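Local coordinates for protein glutathione S-transferase (Burkholderia glumae, PDB 4ISD) that binds glutathione and, as a glutathione S-transferase homologue, probably conjugates it to electrophilic substrates, at residues 15-26 and 203-211. Residues are numbered along the deposited sequence; the frame is centred on the assembly and turned at random.
With GSH (glutathione), chain F.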
ATOM      1  N   ASP A  15      -7.235   5.013 -21.513  1.00 65.01           N
ATOM      2  CA  ASP A  15      -6.012   4.899 -22.309  1.00 67.36           C
ATOM      3  C   ASP A  15      -5.191   3.639 -22.035  1.00 63.10           C
ATOM      4  O   ASP A  15      -4.173   3.411 -22.682  1.00 63.89           O
ATOM      5  CB  ASP A  15      -5.132   6.132 -22.116  1.00 70.57           C
ATOM      6  CG  ASP A  15      -5.713   7.358 -22.772  1.00 80.60           C
ATOM      7  OD1 ASP A  15      -6.530   7.196 -23.704  1.00 82.86           O
ATOM      8  OD2 ASP A  15      -5.351   8.482 -22.361  1.00 86.71           O
ATOM      9  N   TYR A  16      -5.631   2.838 -21.069  1.00 65.54           N
ATOM     10  CA  TYR A  16      -4.956   1.587 -20.724  1.00 66.34           C
ATOM     11  C   TYR A  16      -3.477   1.787 -20.398  1.00 66.75           C
ATOM     12  O   TYR A  16      -2.654   0.888 -20.574  1.00 71.69           O
ATOM     13  CB  TYR A  16      -5.141   0.555 -21.842  1.00 62.30           C
ATOM     14  CG  TYR A  16      -6.551   0.011 -21.922  1.00 62.13           C
ATOM     15  CD1 TYR A  16      -7.569   0.746 -22.516  1.00 62.24           C
ATOM     16  CD2 TYR A  16      -6.867  -1.241 -21.397  1.00 62.62           C
ATOM     17  CE1 TYR A  16      -8.858   0.250 -22.592  1.00 67.21           C
ATOM     18  CE2 TYR A  16      -8.158  -1.745 -21.467  1.00 63.11           C
ATOM     19  CZ  TYR A  16      -9.147  -0.995 -22.064  1.00 65.96           C
ATOM     20  OH  TYR A  16     -10.432  -1.487 -22.135  1.00 67.14           O
ATOM     21  N   VAL A  17      -3.151   2.981 -19.917  1.00 63.60           N
ATOM     22  CA  VAL A  17      -1.773   3.331 -19.620  1.00 65.89           C
ATOM     23  C   VAL A  17      -1.363   2.943 -18.198  1.00 68.46           C
ATOM     24  O   VAL A  17      -0.296   2.359 -18.008  1.00 74.28           O
ATOM     25  CB  VAL A  17      -1.499   4.828 -19.890  1.00 63.09           C
ATOM     26  CG1 VAL A  17      -0.088   5.201 -19.467  1.00 62.56           C
ATOM     27  CG2 VAL A  17      -1.716   5.143 -21.370  1.00 57.58           C
ATOM     28  N   SER A  18      -2.216   3.245 -17.216  1.00 62.73           N
ATOM     29  CA  SER A  18      -1.924   2.962 -15.804  1.00 58.21           C
ATOM     30  C   SER A  18      -1.191   1.640 -15.507  1.00 57.18           C
ATOM     31  O   SER A  18      -1.636   0.564 -15.901  1.00 62.26           O
ATOM     32  CB  SER A  18      -3.201   3.014 -14.968  1.00 56.26           C
ATOM     33  OG  SER A  18      -2.939   2.631 -13.623  1.00 51.27           O
ATOM     34  N   ALA A  19      -0.074   1.733 -14.791  1.00 51.52           N
ATOM     35  CA  ALA A  19       0.650   0.553 -14.345  1.00 47.34           C
ATOM     36  C   ALA A  19      -0.157  -0.202 -13.302  1.00 55.58           C
ATOM     37  O   ALA A  19       0.077  -1.388 -13.045  1.00 60.70           O
ATOM     38  CB  ALA A  19       1.966   0.963 -13.755  1.00 47.00           C
ATOM     39  N   PHE A  20      -1.103   0.493 -12.684  1.00 52.98           N
ATOM     40  CA  PHE A  20      -1.827  -0.074 -11.563  1.00 49.67           C
ATOM     41  C   PHE A  20      -3.115  -0.722 -12.019  1.00 48.85           C
ATOM     42  O   PHE A  20      -3.554  -1.715 -11.440  1.00 50.47           O
ATOM     43  CB  PHE A  20      -2.067   0.995 -10.497  1.00 49.19           C
ATOM     44  CG  PHE A  20      -0.801   1.633 -10.008  1.00 45.63           C
ATOM     45  CD1 PHE A  20       0.203   0.850  -9.440  1.00 46.36           C
ATOM     46  CD2 PHE A  20      -0.593   3.004 -10.144  1.00 38.48           C
ATOM     47  CE1 PHE A  20       1.392   1.423  -8.995  1.00 47.53           C
ATOM     48  CE2 PHE A  20       0.587   3.593  -9.708  1.00 37.02           C
ATOM     49  CZ  PHE A  20       1.583   2.804  -9.125  1.00 44.20           C
ATOM     50  N   ALA A  21      -3.708  -0.156 -13.062  1.00 47.11           N
ATOM     51  CA  ALA A  21      -4.846  -0.775 -13.712  1.00 41.90           C
ATOM     52  C   ALA A  21      -4.394  -2.140 -14.213  1.00 43.51           C
ATOM     53  O   ALA A  21      -5.046  -3.166 -13.974  1.00 44.71           O
ATOM     54  CB  ALA A  21      -5.318   0.085 -14.867  1.00 39.89           C
ATOM     55  N   MET A  22      -3.248  -2.145 -14.884  1.00 45.85           N
ATOM     56  CA  MET A  22      -2.705  -3.362 -15.465  1.00 44.40           C
ATOM     57  C   MET A  22      -2.481  -4.431 -14.400  1.00 42.26           C
ATOM     58  O   MET A  22      -2.728  -5.626 -14.622  1.00 44.19           O
ATOM     59  CB  MET A  22      -1.401  -3.048 -16.175  1.00 45.73           C
ATOM     60  CG  MET A  22      -0.714  -4.255 -16.743  1.00 50.36           C
ATOM     61  SD  MET A  22       0.703  -3.749 -17.717  1.00 62.20           S
ATOM     62  CE  MET A  22       1.753  -5.141 -17.359  1.00 83.35           C
ATOM     63  N   SER A  23      -2.040  -3.987 -13.233  1.00 39.06           N
ATOM     64  CA  SER A  23      -1.792  -4.886 -12.117  1.00 37.99           C
ATOM     65  C   SER A  23      -3.042  -5.652 -11.685  1.00 40.29           C
ATOM     66  O   SER A  23      -2.988  -6.867 -11.472  1.00 41.56           O
ATOM     67  CB  SER A  23      -1.245  -4.099 -10.934  1.00 37.23           C
ATOM     68  OG  SER A  23      -0.845  -4.994  -9.913  1.00 41.74           O
ATOM     69  N   ALA A  24      -4.163  -4.941 -11.554  1.00 36.41           N
ATOM     70  CA  ALA A  24      -5.410  -5.576 -11.122  1.00 39.77           C
ATOM     71  C   ALA A  24      -5.924  -6.516 -12.206  1.00 43.91           C
ATOM     72  O   ALA A  24      -6.389  -7.628 -11.923  1.00 47.71           O
ATOM     73  CB  ALA A  24      -6.482  -4.522 -10.759  1.00 32.98           C
ATOM     74  N   PHE A  25      -5.851  -6.048 -13.445  1.00 39.48           N
ATOM     75  CA  PHE A  25      -6.227  -6.852 -14.587  1.00 40.45           C
ATOM     76  C   PHE A  25      -5.423  -8.152 -14.562  1.00 44.02           C
ATOM     77  O   PHE A  25      -5.955  -9.225 -14.869  1.00 46.38           O
ATOM     78  CB  PHE A  25      -5.971  -6.073 -15.886  1.00 30.91           C
ATOM     79  CG  PHE A  25      -6.295  -6.843 -17.146  1.00 33.03           C
ATOM     80  CD1 PHE A  25      -5.451  -7.854 -17.603  1.00 34.39           C
ATOM     81  CD2 PHE A  25      -7.428  -6.536 -17.888  1.00 40.46           C
ATOM     82  CE1 PHE A  25      -5.741  -8.569 -18.775  1.00 47.75           C
ATOM     83  CE2 PHE A  25      -7.727  -7.232 -19.056  1.00 51.53           C
ATOM     84  CZ  PHE A  25      -6.876  -8.258 -19.507  1.00 53.67           C
ATOM     85  N   VAL A  26      -4.144  -8.068 -14.205  1.00 44.15           N
ATOM     86  CA  VAL A  26      -3.302  -9.267 -14.253  1.00 44.50           C
ATOM     87  C   VAL A  26      -3.723 -10.266 -13.185  1.00 45.26           C
ATOM     88  O   VAL A  26      -3.700 -11.477 -13.419  1.00 45.77           O
ATOM     89  CB  VAL A  26      -1.783  -8.947 -14.181  1.00 35.63           C
ATOM     90  CG1 VAL A  26      -0.983 -10.182 -13.793  1.00 29.21           C
ATOM     91  CG2 VAL A  26      -1.296  -8.373 -15.520  1.00 35.73           C
ATOM     92  N   SER A 203      -1.048 -13.295 -19.210  1.00 50.80           N
ATOM     93  CA  SER A 203      -1.955 -12.335 -18.536  1.00 51.01           C
ATOM     94  C   SER A 203      -1.653 -10.877 -18.890  1.00 44.07           C
ATOM     95  O   SER A 203      -2.569 -10.120 -19.245  1.00 41.91           O
ATOM     96  CB  SER A 203      -1.991 -12.517 -17.007  1.00 43.02           C
ATOM     97  OG  SER A 203      -0.726 -12.238 -16.431  1.00 37.83           O
ATOM     98  N   VAL A 204      -0.382 -10.485 -18.787  1.00 32.62           N
ATOM     99  CA  VAL A 204       0.029  -9.156 -19.240  1.00 36.36           C
ATOM    100  C   VAL A 204      -0.269  -8.965 -20.734  1.00 42.41           C
ATOM    101  O   VAL A 204      -0.803  -7.929 -21.134  1.00 43.95           O
ATOM    102  CB  VAL A 204       1.530  -8.881 -18.997  1.00 37.42           C
ATOM    103  CG1 VAL A 204       1.950  -7.608 -19.731  1.00 42.12           C
ATOM    104  CG2 VAL A 204       1.850  -8.786 -17.496  1.00 24.50           C
ATOM    105  N   GLN A 205       0.067  -9.965 -21.552  1.00 43.54           N
ATOM    106  CA  GLN A 205      -0.157  -9.879 -22.998  1.00 46.01           C
ATOM    107  C   GLN A 205      -1.622  -9.664 -23.314  1.00 47.55           C
ATOM    108  O   GLN A 205      -1.969  -8.971 -24.272  1.00 53.22           O
ATOM    109  CB  GLN A 205       0.354 -11.129 -23.730  1.00 46.09           C
ATOM    110  CG  GLN A 205       1.870 -11.166 -23.915  1.00 41.26           C
ATOM    111  CD  GLN A 205       2.409  -9.913 -24.600  1.00 46.71           C
ATOM    112  OE1 GLN A 205       2.100  -9.643 -25.771  1.00 52.53           O
ATOM    113  NE2 GLN A 205       3.213  -9.136 -23.868  1.00 41.93           N
ATOM    114  N   GLN A 206      -2.485 -10.260 -22.502  1.00 42.33           N
ATOM    115  CA  GLN A 206      -3.912 -10.066 -22.666  1.00 41.20           C
ATOM    116  C   GLN A 206      -4.209  -8.583 -22.516  1.00 51.99           C
ATOM    117  O   GLN A 206      -5.077  -8.049 -23.226  1.00 53.24           O
ATOM    118  CB  GLN A 206      -4.685 -10.874 -21.624  1.00 41.50           C
ATOM    119  CG  GLN A 206      -4.899 -12.321 -21.983  1.00 45.15           C
ATOM    120  CD  GLN A 206      -5.763 -12.459 -23.203  1.00 64.14           C
ATOM    121  OE1 GLN A 206      -6.614 -11.607 -23.466  1.00 73.24           O
ATOM    122  NE2 GLN A 206      -5.544 -13.521 -23.973  1.00 72.44           N
ATOM    123  N   TRP A 207      -3.471  -7.926 -21.605  1.00 50.98           N
ATOM    124  CA  TRP A 207      -3.616  -6.486 -21.359  1.00 48.49           C
ATOM    125  C   TRP A 207      -3.166  -5.639 -22.544  1.00 52.48           C
ATOM    126  O   TRP A 207      -3.875  -4.700 -22.926  1.00 58.95           O
ATOM    127  CB  TRP A 207      -2.870  -6.044 -20.098  1.00 43.42           C
ATOM    128  CG  TRP A 207      -2.760  -4.555 -19.949  1.00 45.11           C
ATOM    129  CD1 TRP A 207      -1.729  -3.763 -20.366  1.00 45.09           C
ATOM    130  CD2 TRP A 207      -3.719  -3.676 -19.333  1.00 50.13           C
ATOM    131  NE1 TRP A 207      -1.990  -2.449 -20.055  1.00 50.32           N
ATOM    132  CE2 TRP A 207      -3.200  -2.369 -19.416  1.00 51.47           C
ATOM    133  CE3 TRP A 207      -4.959  -3.872 -18.710  1.00 55.39           C
ATOM    134  CZ2 TRP A 207      -3.879  -1.258 -18.900  1.00 56.24           C
ATOM    135  CZ3 TRP A 207      -5.637  -2.762 -18.201  1.00 56.92           C
ATOM    136  CH2 TRP A 207      -5.097  -1.474 -18.306  1.00 54.68           C
ATOM    137  N   VAL A 208      -2.006  -5.950 -23.127  1.00 46.59           N
ATOM    138  CA  VAL A 208      -1.558  -5.160 -24.282  1.00 54.29           C
ATOM    139  C   VAL A 208      -2.455  -5.413 -25.495  1.00 57.35           C
ATOM    140  O   VAL A 208      -2.589  -4.553 -26.371  1.00 58.56           O
ATOM    141  CB  VAL A 208      -0.038  -5.323 -24.636  1.00 39.23           C
ATOM    142  CG1 VAL A 208       0.732  -6.037 -23.519  1.00 36.74           C
ATOM    143  CG2 VAL A 208       0.134  -6.021 -25.933  1.00 33.80           C
ATOM    144  N   LYS A 209      -3.094  -6.581 -25.507  1.00 60.52           N
ATOM    145  CA  LYS A 209      -4.081  -6.934 -26.536  1.00 63.05           C
ATOM    146  C   LYS A 209      -5.402  -6.185 -26.341  1.00 59.43           C
ATOM    147  O   LYS A 209      -6.010  -5.719 -27.300  1.00 60.46           O
ATOM    148  CB  LYS A 209      -4.325  -8.454 -26.549  1.00 57.77           C
ATOM    149  CG  LYS A 209      -5.691  -8.903 -27.078  1.00 59.57           C
ATOM    150  CD  LYS A 209      -5.682  -9.128 -28.589  1.00 68.04           C
ATOM    151  CE  LYS A 209      -6.834 -10.039 -29.026  1.00 69.20           C
ATOM    152  NZ  LYS A 209      -7.615  -9.455 -30.156  1.00 73.84           N
ATOM    153  N   GLN A 210      -5.855  -6.082 -25.100  1.00 57.21           N
ATOM    154  CA  GLN A 210      -7.094  -5.362 -24.826  1.00 64.95           C
ATOM    155  C   GLN A 210      -6.885  -3.874 -25.101  1.00 61.70           C
ATOM    156  O   GLN A 210      -7.750  -3.210 -25.681  1.00 63.26           O
ATOM    157  CB  GLN A 210      -7.536  -5.583 -23.382  1.00 70.94           C
ATOM    158  CG  GLN A 210      -8.721  -4.738 -22.968  1.00 83.14           C
ATOM    159  CD  GLN A 210      -9.982  -5.551 -22.814  1.00 88.09           C
ATOM    160  OE1 GLN A 210      -9.928  -6.781 -22.720  1.00 91.66           O
ATOM    161  NE2 GLN A 210     -11.130  -4.873 -22.785  1.00 82.47           N
ATOM    162  N   LYS A 211      -5.724  -3.369 -24.681  1.00 54.10           N
ATOM    163  CA  LYS A 211      -5.324  -1.995 -24.940  1.00 49.10           C
ATOM    164  C   LYS A 211      -5.288  -1.724 -26.434  1.00 59.10           C
ATOM    165  O   LYS A 211      -6.008  -0.852 -26.921  1.00 63.51           O
ATOM    166  CB  LYS A 211      -3.948  -1.719 -24.345  1.00 48.59           C
ATOM    167  CG  LYS A 211      -3.337  -0.421 -24.846  1.00 56.41           C
ATOM    168  CD  LYS A 211      -1.985  -0.135 -24.208  1.00 57.88           C
ATOM    169  CE  LYS A 211      -1.434   1.204 -24.691  1.00 66.41           C
ATOM    170  NZ  LYS A 211      -0.264   1.652 -23.881  1.00 68.33           N
TER
HETATM  171  N1  GSH F 301      -1.906   3.213  -5.152  1.00 31.99           N
HETATM  172  CA1 GSH F 301      -2.897   3.305  -6.201  1.00 31.18           C
HETATM  173  C1  GSH F 301      -3.286   1.962  -6.756  1.00 39.32           C
HETATM  174  O11 GSH F 301      -2.490   0.978  -6.740  1.00 38.65           O
HETATM  175  O12 GSH F 301      -4.448   1.823  -7.228  1.00 40.50           O
HETATM  176  CB1 GSH F 301      -2.509   4.277  -7.286  1.00 27.66           C
HETATM  177  CG1 GSH F 301      -3.698   4.446  -8.245  1.00 29.12           C
HETATM  178  CD1 GSH F 301      -3.397   5.585  -9.238  1.00 31.73           C
HETATM  179  OE1 GSH F 301      -2.434   6.321  -9.055  1.00 33.19           O
HETATM  180  N2  GSH F 301      -4.256   5.780 -10.408  1.00 35.46           N
HETATM  181  CA2 GSH F 301      -4.013   6.828 -11.374  1.00 42.25           C
HETATM  182  C2  GSH F 301      -5.149   7.805 -11.375  1.00 43.69           C
HETATM  183  O2  GSH F 301      -6.292   7.442 -11.164  1.00 40.05           O
HETATM  184  CB2 GSH F 301      -3.906   6.262 -12.760  1.00 40.23           C
HETATM  185  SG2 GSH F 301      -2.354   6.766 -13.462  1.00 79.79           S
HETATM  186  N3  GSH F 301      -4.911   9.204 -11.639  1.00 46.87           N
HETATM  187  CA3 GSH F 301      -6.052  10.097 -11.619  1.00 51.77           C
HETATM  188  C3  GSH F 301      -5.911  10.974 -10.408  1.00 58.66           C
HETATM  189  O31 GSH F 301      -5.194  10.593  -9.438  1.00 56.18           O
HETATM  190  O32 GSH F 301      -6.500  12.093 -10.369  1.00 66.40           O
HETATM  191  O   HOH W   1       0.245  -0.221 -19.080  1.00 58.34           O
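Trp207 lies between Met22 and Tyr16, its indole touched on both faces by residues 15-26. Over one face comes Met22: its CG sits nearly on the normal of the five-membered ring, 3.8 Å from the centroid, a CH-pi contact. SD approaches the same ring more obliquely in a Met-aromatic contact, while a bend at the last torsion carries CE on to Val204, 3.4 Å from CG1. The opposite face receives CD2 of Tyr16 near its rim, the two ring planes inclined at 51°. Phe25 completes the aromatic cluster: the benzo edge of Trp207 is directed at its face in an offset edge-to-face pair, centroids 5.5 Å apart. With CG anti to the backbone N (chi1 178°), Phe25 reaches across as a knob into the hole formed by Ser203, Gln206, Trp207 and Gln210. Ile37 and Leu10 of the neighbouring strands also touch it.

This is part of the domain interface of a glutathione transferase, where the first helix of the thioredoxin-like domain meets a helix near the C-terminal end of the all-helical domain; the two axes pass 9.3 Å apart at 125°.

Packing continues at both ends of the contact. Val26 CG2 meets Val204 CG2 at 3.7 Å in a purely aliphatic touch, and Val26 CG1 lies beside Ser203 OG, a hydroxyl hydrogen-bonded to Glu30. Around Tyr16, Lys211 CA forms a CH-pi contact over one ring face, and Gln210 CG approaches CE2.

Polar links are sparse. A water donates to Val17 O at 2.8 Å and accepts a weak bond from Trp207 NE1. One residue on from Val17, Ser18 is the N-cap of helix 19-31: its OG accepts from Phe20 N and Ala21 N, the latter at 2.9 Å, while Ser18 and Phe20 border bound glutathione.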